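Local coordinates for protein thermospermine synthase (Medicago truncatula, PDB 6BQ3) that probably transfers an aminopropyl group from decarboxylated S-adenosylmethionine to spermidine, making thermospermine and S-methyl-5'-thioadenosine, at residues Q57-L62 and L71-K76; K65-A70 and Q78-D83. All coordinates share one frame; numbering follows the deposited sequence.

Interaction 1. Residues Q57-L62 and L71-K76; sequences QDIALL and LVLDGK. With DSH (5'-S-(3-aminopropyl)-5'-thioadenosine), chain C.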
ATOM      1  N   GLN A  57     -26.468   1.953   2.944  1.00 55.14           N
ATOM      2  CA  GLN A  57     -25.017   1.966   2.933  1.00 53.97           C
ATOM      3  C   GLN A  57     -24.435   0.581   3.113  1.00 54.62           C
ATOM      4  O   GLN A  57     -25.119  -0.346   3.534  1.00 54.14           O
ATOM      5  CB  GLN A  57     -24.520   2.852   4.075  1.00 51.94           C
ATOM      6  CG  GLN A  57     -24.941   2.345   5.451  1.00 50.59           C
ATOM      7  CD  GLN A  57     -25.334   3.449   6.411  1.00 49.07           C
ATOM      8  OE1 GLN A  57     -24.728   4.522   6.421  1.00 47.48           O
ATOM      9  NE2 GLN A  57     -26.336   3.179   7.244  1.00 46.21           N
ATOM     10  N   ASP A  58     -23.150   0.481   2.805  1.00 56.02           N
ATOM     11  CA  ASP A  58     -22.334  -0.681   3.160  1.00 55.39           C
ATOM     12  C   ASP A  58     -21.966  -0.646   4.619  1.00 50.59           C
ATOM     13  O   ASP A  58     -21.642   0.411   5.144  1.00 47.88           O
ATOM     14  CB  ASP A  58     -21.048  -0.715   2.336  1.00 57.71           C
ATOM     15  CG  ASP A  58     -21.240  -1.419   1.047  1.00 62.50           C
ATOM     16  OD1 ASP A  58     -21.470  -0.735   0.029  1.00 66.50           O
ATOM     17  OD2 ASP A  58     -21.214  -2.666   1.056  1.00 66.40           O
ATOM     18  N   ILE A  59     -22.028  -1.810   5.256  1.00 49.75           N
ATOM     19  CA  ILE A  59     -21.775  -1.974   6.676  1.00 46.99           C
ATOM     20  C   ILE A  59     -20.689  -3.039   6.774  1.00 48.26           C
ATOM     21  O   ILE A  59     -20.697  -4.039   6.016  1.00 49.80           O
ATOM     22  CB  ILE A  59     -23.039  -2.457   7.419  1.00 48.03           C
ATOM     23  CG1 ILE A  59     -24.214  -1.506   7.154  1.00 48.46           C
ATOM     24  CG2 ILE A  59     -22.813  -2.635   8.929  1.00 46.09           C
ATOM     25  CD1 ILE A  59     -25.562  -2.073   7.566  1.00 50.33           C
ATOM     26  N   ALA A  60     -19.779  -2.838   7.722  1.00 45.69           N
ATOM     27  CA  ALA A  60     -18.680  -3.762   7.970  1.00 43.72           C
ATOM     28  C   ALA A  60     -18.147  -3.592   9.382  1.00 40.71           C
ATOM     29  O   ALA A  60     -18.040  -2.475   9.873  1.00 40.33           O
ATOM     30  CB  ALA A  60     -17.592  -3.531   6.945  1.00 44.20           C
ATOM     31  N   LEU A  61     -17.886  -4.698  10.062  1.00 40.29           N
ATOM     32  CA  LEU A  61     -17.142  -4.709  11.311  1.00 39.46           C
ATOM     33  C   LEU A  61     -15.786  -5.390  11.046  1.00 38.68           C
ATOM     34  O   LEU A  61     -15.731  -6.533  10.615  1.00 39.35           O
ATOM     35  CB  LEU A  61     -17.872  -5.456  12.435  1.00 42.49           C
ATOM     36  CG  LEU A  61     -17.217  -5.338  13.832  1.00 43.04           C
ATOM     37  CD1 LEU A  61     -17.244  -3.910  14.307  1.00 43.99           C
ATOM     38  CD2 LEU A  61     -17.923  -6.179  14.893  1.00 46.66           C
ATOM     39  N   LEU A  62     -14.710  -4.681  11.317  1.00 36.46           N
ATOM     40  CA  LEU A  62     -13.379  -5.186  11.094  1.00 37.09           C
ATOM     41  C   LEU A  62     -12.828  -5.386  12.477  1.00 37.17           C
ATOM     42  O   LEU A  62     -13.288  -4.729  13.429  1.00 37.48           O
ATOM     43  CB  LEU A  62     -12.569  -4.149  10.326  1.00 36.76           C
ATOM     44  CG  LEU A  62     -13.168  -3.720   8.977  1.00 37.73           C
ATOM     45  CD1 LEU A  62     -12.244  -2.801   8.186  1.00 38.78           C
ATOM     46  CD2 LEU A  62     -13.540  -4.908   8.113  1.00 40.23           C
ATOM     47  N   LEU A  71     -16.271  -0.056  13.120  1.00 33.69           N
ATOM     48  CA  LEU A  71     -17.437  -0.010  12.248  1.00 34.12           C
ATOM     49  C   LEU A  71     -17.182   0.891  11.075  1.00 33.72           C
ATOM     50  O   LEU A  71     -16.829   2.057  11.270  1.00 31.78           O
ATOM     51  CB  LEU A  71     -18.622   0.513  13.003  1.00 34.65           C
ATOM     52  CG  LEU A  71     -19.936   0.608  12.200  1.00 35.89           C
ATOM     53  CD1 LEU A  71     -20.590  -0.755  12.131  1.00 36.81           C
ATOM     54  CD2 LEU A  71     -20.861   1.597  12.904  1.00 36.59           C
ATOM     55  N   VAL A  72     -17.363   0.339   9.874  1.00 34.59           N
ATOM     56  CA  VAL A  72     -17.078   1.040   8.640  1.00 36.93           C
ATOM     57  C   VAL A  72     -18.363   1.104   7.828  1.00 39.48           C
ATOM     58  O   VAL A  72     -18.984   0.056   7.542  1.00 39.41           O
ATOM     59  CB  VAL A  72     -15.967   0.344   7.847  1.00 38.26           C
ATOM     60  CG1 VAL A  72     -15.758   1.027   6.510  1.00 39.07           C
ATOM     61  CG2 VAL A  72     -14.676   0.290   8.672  1.00 37.56           C
ATOM     62  N   LEU A  73     -18.758   2.329   7.473  1.00 41.97           N
ATOM     63  CA  LEU A  73     -20.013   2.580   6.731  1.00 43.16           C
ATOM     64  C   LEU A  73     -19.689   3.230   5.426  1.00 45.46           C
ATOM     65  O   LEU A  73     -19.012   4.276   5.402  1.00 45.02           O
ATOM     66  CB  LEU A  73     -21.006   3.456   7.542  1.00 43.79           C
ATOM     67  CG  LEU A  73     -21.417   2.906   8.934  1.00 43.97           C
ATOM     68  CD1 LEU A  73     -22.472   3.738   9.643  1.00 44.80           C
ATOM     69  CD2 LEU A  73     -21.888   1.465   8.853  1.00 44.81           C
ATOM     70  N   ASP A  74     -20.138   2.607   4.332  1.00 48.36           N
ATOM     71  CA  ASP A  74     -19.818   3.064   2.985  1.00 51.18           C
ATOM     72  C   ASP A  74     -18.341   3.310   2.845  1.00 51.62           C
ATOM     73  O   ASP A  74     -17.939   4.330   2.302  1.00 54.43           O
ATOM     74  CB  ASP A  74     -20.583   4.369   2.658  1.00 53.53           C
ATOM     75  CG  ASP A  74     -21.949   4.126   2.079  1.00 55.15           C
ATOM     76  OD1 ASP A  74     -22.145   3.088   1.406  1.00 57.29           O
ATOM     77  OD2 ASP A  74     -22.819   4.990   2.273  1.00 57.46           O
ATOM     78  N   GLY A  75     -17.527   2.401   3.375  1.00 51.66           N
ATOM     79  CA  GLY A  75     -16.086   2.575   3.353  1.00 50.95           C
ATOM     80  C   GLY A  75     -15.467   3.697   4.168  1.00 48.23           C
ATOM     81  O   GLY A  75     -14.323   4.046   3.922  1.00 47.78           O
ATOM     82  N   LYS A  76     -16.175   4.246   5.152  1.00 47.21           N
ATOM     83  CA  LYS A  76     -15.586   5.235   6.068  1.00 46.94           C
ATOM     84  C   LYS A  76     -15.680   4.642   7.465  1.00 42.72           C
ATOM     85  O   LYS A  76     -16.756   4.215   7.869  1.00 39.26           O
ATOM     86  CB  LYS A  76     -16.296   6.593   6.048  1.00 52.11           C
ATOM     87  CG  LYS A  76     -16.830   7.083   4.693  1.00 57.81           C
ATOM     88  CD  LYS A  76     -15.804   7.791   3.829  1.00 62.64           C
ATOM     89  CE  LYS A  76     -14.895   6.816   3.090  1.00 64.94           C
ATOM     90  NZ  LYS A  76     -14.231   7.433   1.914  1.00 68.72           N
TER
HETATM   91  N   DSH C 401     -19.285  10.580  12.972  1.00 50.03           N
HETATM   92  N1  DSH C 401     -31.732  10.071   9.772  1.00 47.82           N
HETATM   93  C2  DSH C 401     -31.380   9.265  10.898  1.00 47.72           C
HETATM   94  N3  DSH C 401     -30.111   8.539  10.878  1.00 46.11           N
HETATM   95  C4  DSH C 401     -29.200   8.654   9.682  1.00 48.30           C
HETATM   96  C5  DSH C 401     -29.545   9.421   8.620  1.00 47.94           C
HETATM   97  C6  DSH C 401     -30.882  10.181   8.632  1.00 47.47           C
HETATM   98  N6  DSH C 401     -31.304  11.008   7.525  1.00 45.95           N
HETATM   99  N7  DSH C 401     -28.562   9.333   7.715  1.00 49.63           N
HETATM  100  C8  DSH C 401     -27.606   8.517   8.218  1.00 48.73           C
HETATM  101  N9  DSH C 401     -28.002   8.086   9.439  1.00 48.75           N
HETATM  102  CA  DSH C 401     -20.102   9.421  13.342  1.00 49.81           C
HETATM  103  CB  DSH C 401     -21.340   9.343  12.420  1.00 49.53           C
HETATM  104  SD  DSH C 401     -22.457   7.235  10.924  1.00 44.22           S
HETATM  105  CG  DSH C 401     -22.025   7.954  12.544  1.00 46.36           C
HETATM  106  C1' DSH C 401     -27.355   7.288  10.320  1.00 46.43           C
HETATM  107  C2' DSH C 401     -26.520   6.080   9.728  1.00 47.04           C
HETATM  108  O2' DSH C 401     -27.406   4.883   9.460  1.00 47.32           O
HETATM  109  C3' DSH C 401     -25.628   5.872  10.602  1.00 46.05           C
HETATM  110  O3' DSH C 401     -26.043   5.058  11.762  1.00 41.99           O
HETATM  111  C4' DSH C 401     -25.236   7.367  11.190  1.00 45.03           C
HETATM  112  O4' DSH C 401     -26.312   8.098  11.065  1.00 46.16           O
HETATM  113  C5' DSH C 401     -24.073   7.952  10.414  1.00 44.55           C
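Gln57 and Asp74 meet where the strands of a beta hairpin, 58-64 and 70-73 in the tetramerisation domain of the spermidine synthase family, run up to the bound thioadenosine. The Asp74 carboxylate lies against Gln57, OD2 3.3 Å from CB, while OD1 accepts a nearly straight bond from Asp58 N (3.1 Å), arriving from above the carboxylate plane. Asp74 N donates to Asp58 O at 2.8 Å, although the two carboxylates at this exposed end, Asp58 OD1 and Asp74 OD1 4.1 Å apart, probably disfavour each other. Gln57, an adenosine-site residue, sets CG between the backbone N and the carbonyl carbon (chi1 62°) and bends at chi2, bringing NE2 within 3.0 Å of the ligand O2'; Asp134 also bonds to NE2. Without the amide, as with an alanine here, both the ribose O2' and Asp134 would probably lose their NE2 donor. Leu73, alongside Ile59, brings CD1 to 3.7 Å from the ligand SD. Val72 N donates to Ala60 O, and Tyr31 packs on Val72 and Leu62. A type I' turn from Leu73 to Lys76 follows. The chemistry is divided: an amide addresses the ribose hydroxyl, a leucine methyl the sulfur, and backbone bonds pair the two segments that carry them.

Interaction 2. Residues K65-A70 and Q78-D83; sequences KPFGKA and QSAETD. With DSH (5'-S-(3-aminopropyl)-5'-thioadenosine), chain C.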
ATOM      1  N   LYS A  65      -5.839  -4.112  14.041  1.00 35.79           N
ATOM      2  CA  LYS A  65      -4.742  -4.113  14.992  1.00 37.94           C
ATOM      3  C   LYS A  65      -4.618  -2.814  15.752  1.00 36.92           C
ATOM      4  O   LYS A  65      -4.644  -2.834  16.981  1.00 36.63           O
ATOM      5  CB  LYS A  65      -3.427  -4.500  14.309  1.00 40.28           C
ATOM      6  CG  LYS A  65      -3.484  -5.901  13.710  1.00 43.52           C
ATOM      7  CD  LYS A  65      -2.106  -6.348  13.227  1.00 45.70           C
ATOM      8  CE  LYS A  65      -2.130  -7.742  12.609  1.00 48.82           C
ATOM      9  NZ  LYS A  65      -2.284  -8.783  13.661  1.00 49.24           N
ATOM     10  N   PRO A  66      -4.540  -1.662  15.053  1.00 35.82           N
ATOM     11  CA  PRO A  66      -4.338  -0.429  15.838  1.00 36.18           C
ATOM     12  C   PRO A  66      -5.552   0.066  16.646  1.00 36.50           C
ATOM     13  O   PRO A  66      -5.403   0.638  17.717  1.00 36.14           O
ATOM     14  CB  PRO A  66      -3.940   0.593  14.763  1.00 37.05           C
ATOM     15  CG  PRO A  66      -4.569   0.084  13.508  1.00 36.41           C
ATOM     16  CD  PRO A  66      -4.479  -1.403  13.607  1.00 35.79           C
ATOM     17  N   PHE A  67      -6.766  -0.172  16.173  1.00 34.84           N
ATOM     18  CA  PHE A  67      -7.916   0.425  16.849  1.00 34.56           C
ATOM     19  C   PHE A  67      -8.962  -0.535  17.377  1.00 33.59           C
ATOM     20  O   PHE A  67     -10.014  -0.106  17.783  1.00 34.37           O
ATOM     21  CB  PHE A  67      -8.566   1.435  15.898  1.00 34.88           C
ATOM     22  CG  PHE A  67      -7.610   2.449  15.343  1.00 34.41           C
ATOM     23  CD1 PHE A  67      -6.932   3.308  16.188  1.00 36.39           C
ATOM     24  CD2 PHE A  67      -7.404   2.564  13.981  1.00 35.07           C
ATOM     25  CE1 PHE A  67      -6.058   4.264  15.707  1.00 36.98           C
ATOM     26  CE2 PHE A  67      -6.528   3.512  13.498  1.00 36.65           C
ATOM     27  CZ  PHE A  67      -5.846   4.354  14.370  1.00 37.75           C
ATOM     28  N   GLY A  68      -8.657  -1.826  17.389  1.00 32.84           N
ATOM     29  CA  GLY A  68      -9.601  -2.864  17.704  1.00 33.68           C
ATOM     30  C   GLY A  68     -10.725  -2.944  16.689  1.00 33.48           C
ATOM     31  O   GLY A  68     -10.569  -2.592  15.517  1.00 31.60           O
ATOM     32  N   LYS A  69     -11.876  -3.376  17.175  1.00 33.99           N
ATOM     33  CA  LYS A  69     -13.081  -3.482  16.378  1.00 35.37           C
ATOM     34  C   LYS A  69     -13.508  -2.149  15.830  1.00 34.18           C
ATOM     35  O   LYS A  69     -13.562  -1.171  16.548  1.00 35.99           O
ATOM     36  CB  LYS A  69     -14.229  -4.105  17.179  1.00 37.60           C
ATOM     37  CG  LYS A  69     -14.002  -5.577  17.491  1.00 40.83           C
ATOM     38  CD  LYS A  69     -15.195  -6.252  18.171  1.00 44.88           C
ATOM     39  CE  LYS A  69     -14.905  -6.611  19.617  1.00 48.00           C
ATOM     40  NZ  LYS A  69     -13.917  -7.741  19.724  1.00 50.26           N
ATOM     41  N   ALA A  70     -13.838  -2.114  14.558  1.00 33.62           N
ATOM     42  CA  ALA A  70     -14.149  -0.854  13.892  1.00 33.77           C
ATOM     43  C   ALA A  70     -15.338  -0.976  12.969  1.00 34.50           C
ATOM     44  O   ALA A  70     -15.401  -1.890  12.128  1.00 38.56           O
ATOM     45  CB  ALA A  70     -12.947  -0.349  13.114  1.00 32.71           C
ATOM     46  N   GLN A  78     -16.322   4.734  11.125  1.00 36.50           N
ATOM     47  CA  GLN A  78     -17.204   5.631  11.878  1.00 37.57           C
ATOM     48  C   GLN A  78     -17.118   5.433  13.398  1.00 36.88           C
ATOM     49  O   GLN A  78     -17.472   6.301  14.119  1.00 36.63           O
ATOM     50  CB  GLN A  78     -18.650   5.516  11.364  1.00 38.38           C
ATOM     51  CG  GLN A  78     -18.879   6.082   9.953  1.00 40.07           C
ATOM     52  CD  GLN A  78     -18.732   7.611   9.870  1.00 42.14           C
ATOM     53  OE1 GLN A  78     -18.390   8.278  10.848  1.00 43.10           O
ATOM     54  NE2 GLN A  78     -18.907   8.150   8.674  1.00 43.98           N
ATOM     55  N   SER A  79     -16.591   4.330  13.862  1.00 36.42           N
ATOM     56  CA  SER A  79     -16.396   4.102  15.290  1.00 38.05           C
ATOM     57  C   SER A  79     -15.255   3.102  15.423  1.00 35.47           C
ATOM     58  O   SER A  79     -15.196   2.149  14.660  1.00 35.63           O
ATOM     59  CB  SER A  79     -17.678   3.519  15.892  1.00 39.20           C
ATOM     60  OG  SER A  79     -17.568   3.230  17.286  1.00 40.89           O
ATOM     61  N   ALA A  80     -14.348   3.297  16.377  1.00 35.60           N
ATOM     62  CA  ALA A  80     -13.335   2.249  16.660  1.00 35.57           C
ATOM     63  C   ALA A  80     -13.325   1.998  18.128  1.00 34.86           C
ATOM     64  O   ALA A  80     -13.422   2.931  18.924  1.00 34.86           O
ATOM     65  CB  ALA A  80     -11.934   2.646  16.192  1.00 34.76           C
ATOM     66  N   GLU A  81     -13.183   0.738  18.474  1.00 36.30           N
ATOM     67  CA  GLU A  81     -13.244   0.256  19.840  1.00 36.57           C
ATOM     68  C   GLU A  81     -12.292   1.054  20.740  1.00 35.82           C
ATOM     69  O   GLU A  81     -12.683   1.434  21.833  1.00 35.01           O
ATOM     70  CB  GLU A  81     -12.858  -1.206  19.852  1.00 39.64           C
ATOM     71  CG  GLU A  81     -12.853  -1.861  21.209  1.00 41.81           C
ATOM     72  CD  GLU A  81     -12.481  -3.331  21.164  1.00 44.70           C
ATOM     73  OE1 GLU A  81     -11.987  -3.821  20.108  1.00 44.98           O
ATOM     74  OE2 GLU A  81     -12.654  -3.998  22.196  1.00 48.62           O
ATOM     75  N   THR A  82     -11.065   1.291  20.282  1.00 34.30           N
ATOM     76  CA  THR A  82     -10.066   1.963  21.129  1.00 34.32           C
ATOM     77  C   THR A  82     -10.342   3.420  21.425  1.00 31.99           C
ATOM     78  O   THR A  82      -9.957   3.889  22.480  1.00 32.31           O
ATOM     79  CB  THR A  82      -8.609   1.850  20.614  1.00 35.44           C
ATOM     80  OG1 THR A  82      -8.465   2.518  19.336  1.00 36.28           O
ATOM     81  CG2 THR A  82      -8.198   0.400  20.559  1.00 37.29           C
ATOM     82  N   ASP A  83     -11.008   4.151  20.548  1.00 30.92           N
ATOM     83  CA  ASP A  83     -11.121   5.593  20.802  1.00 31.14           C
ATOM     84  C   ASP A  83     -12.498   6.225  20.611  1.00 30.56           C
ATOM     85  O   ASP A  83     -12.644   7.458  20.646  1.00 30.31           O
ATOM     86  CB  ASP A  83     -10.021   6.355  20.070  1.00 30.84           C
ATOM     87  CG  ASP A  83     -10.097   6.226  18.551  1.00 32.29           C
ATOM     88  OD1 ASP A  83     -11.169   5.909  18.029  1.00 31.25           O
ATOM     89  OD2 ASP A  83      -9.060   6.444  17.890  1.00 32.19           O
TER
HETATM   90  N   DSH C 401     -19.285  10.580  12.972  1.00 50.03           N
HETATM   91  N1  DSH C 401     -31.732  10.071   9.772  1.00 47.82           N
HETATM   92  C2  DSH C 401     -31.380   9.265  10.898  1.00 47.72           C
HETATM   93  N3  DSH C 401     -30.111   8.539  10.878  1.00 46.11           N
HETATM   94  C4  DSH C 401     -29.200   8.654   9.682  1.00 48.30           C
HETATM   95  C5  DSH C 401     -29.545   9.421   8.620  1.00 47.94           C
HETATM   96  C6  DSH C 401     -30.882  10.181   8.632  1.00 47.47           C
HETATM   97  N6  DSH C 401     -31.304  11.008   7.525  1.00 45.95           N
HETATM   98  N7  DSH C 401     -28.562   9.333   7.715  1.00 49.63           N
HETATM   99  C8  DSH C 401     -27.606   8.517   8.218  1.00 48.73           C
HETATM  100  N9  DSH C 401     -28.002   8.086   9.439  1.00 48.75           N
HETATM  101  CA  DSH C 401     -20.102   9.421  13.342  1.00 49.81           C
HETATM  102  CB  DSH C 401     -21.340   9.343  12.420  1.00 49.53           C
HETATM  103  SD  DSH C 401     -22.457   7.235  10.924  1.00 44.22           S
HETATM  104  CG  DSH C 401     -22.025   7.954  12.544  1.00 46.36           C
HETATM  105  C1' DSH C 401     -27.355   7.288  10.320  1.00 46.43           C
HETATM  106  C2' DSH C 401     -26.520   6.080   9.728  1.00 47.04           C
HETATM  107  O2' DSH C 401     -27.406   4.883   9.460  1.00 47.32           O
HETATM  108  C3' DSH C 401     -25.628   5.872  10.602  1.00 46.05           C
HETATM  109  O3' DSH C 401     -26.043   5.058  11.762  1.00 41.99           O
HETATM  110  C4' DSH C 401     -25.236   7.367  11.190  1.00 45.03           C
HETATM  111  O4' DSH C 401     -26.312   8.098  11.065  1.00 46.16           O
HETATM  112  C5' DSH C 401     -24.073   7.952  10.414  1.00 44.55           C
HETATM  113  O   HOH W   1     -16.140   0.585  17.842  1.00 44.26           O
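Phe67 and Ala80 form the tight side, their CB atoms 3.6 Å apart. The Phe67 ring has Pro66 CB over one face and Thr82 OG1 at its edge. Thr82 N donates to Phe67 O from well above the carbonyl plane, with CG2 resting against that carbonyl. Glycine suits the next position: phi is positive, and a CB would clash with Glu81 OE1. On the solvent side Glu81 stretches out, CG anti to the backbone N (chi1 179°), so that OE1 reaches Lys69 N at 3.0 Å through its anti lone pair; Glu81 N returns a 2.7 Å bond to Lys69 O. Lys69 NZ stays 4.4 Å from Glu81 OE1, too far for a salt bridge, and a water donates to Ser79 OG, also bonded to Glu112, and, weakly, to Lys69 O. Gln78 and Ser79 both face Leu71 of the adjoining strand in a classic beta bulge, and Gln78 OE1 accepts a weak bond from the ligand's amino nitrogen. Phe43, edge-to-face, and Leu39 of a second subunit pack on Phe67, and this loop links strands 58-64 and 70-73 while packing on the end of strand 76-80, where Asp83 stands at the N-cap of helix 84-98, its side chain making no capping bond.

Overall arrangement
Both contacts belong to the five-stranded antiparallel sheet of the N-terminal region, and their segments alternate along the chain. Interaction 1 pairs strands 58-64 and 70-73 and is mostly buried, with aliphatic side chains and a carboxylate bonded to backbone at one end, next to the glutamine that reaches the ribose. Interaction 2, centred about 12 Å away, is only partly buried; it brings the loop between those strands against the end of strand 76-80, and relies on an aromatic ring, a threonine and a glutamate that bonds to backbone. Strand 70-73 connects them, since Leu71 probably hydrogen-bonds through its O and N to Gln78 and Ser79. The ligand is shared: interaction 1 meets its ribose and sulfur, interaction 2 its aminopropyl tail.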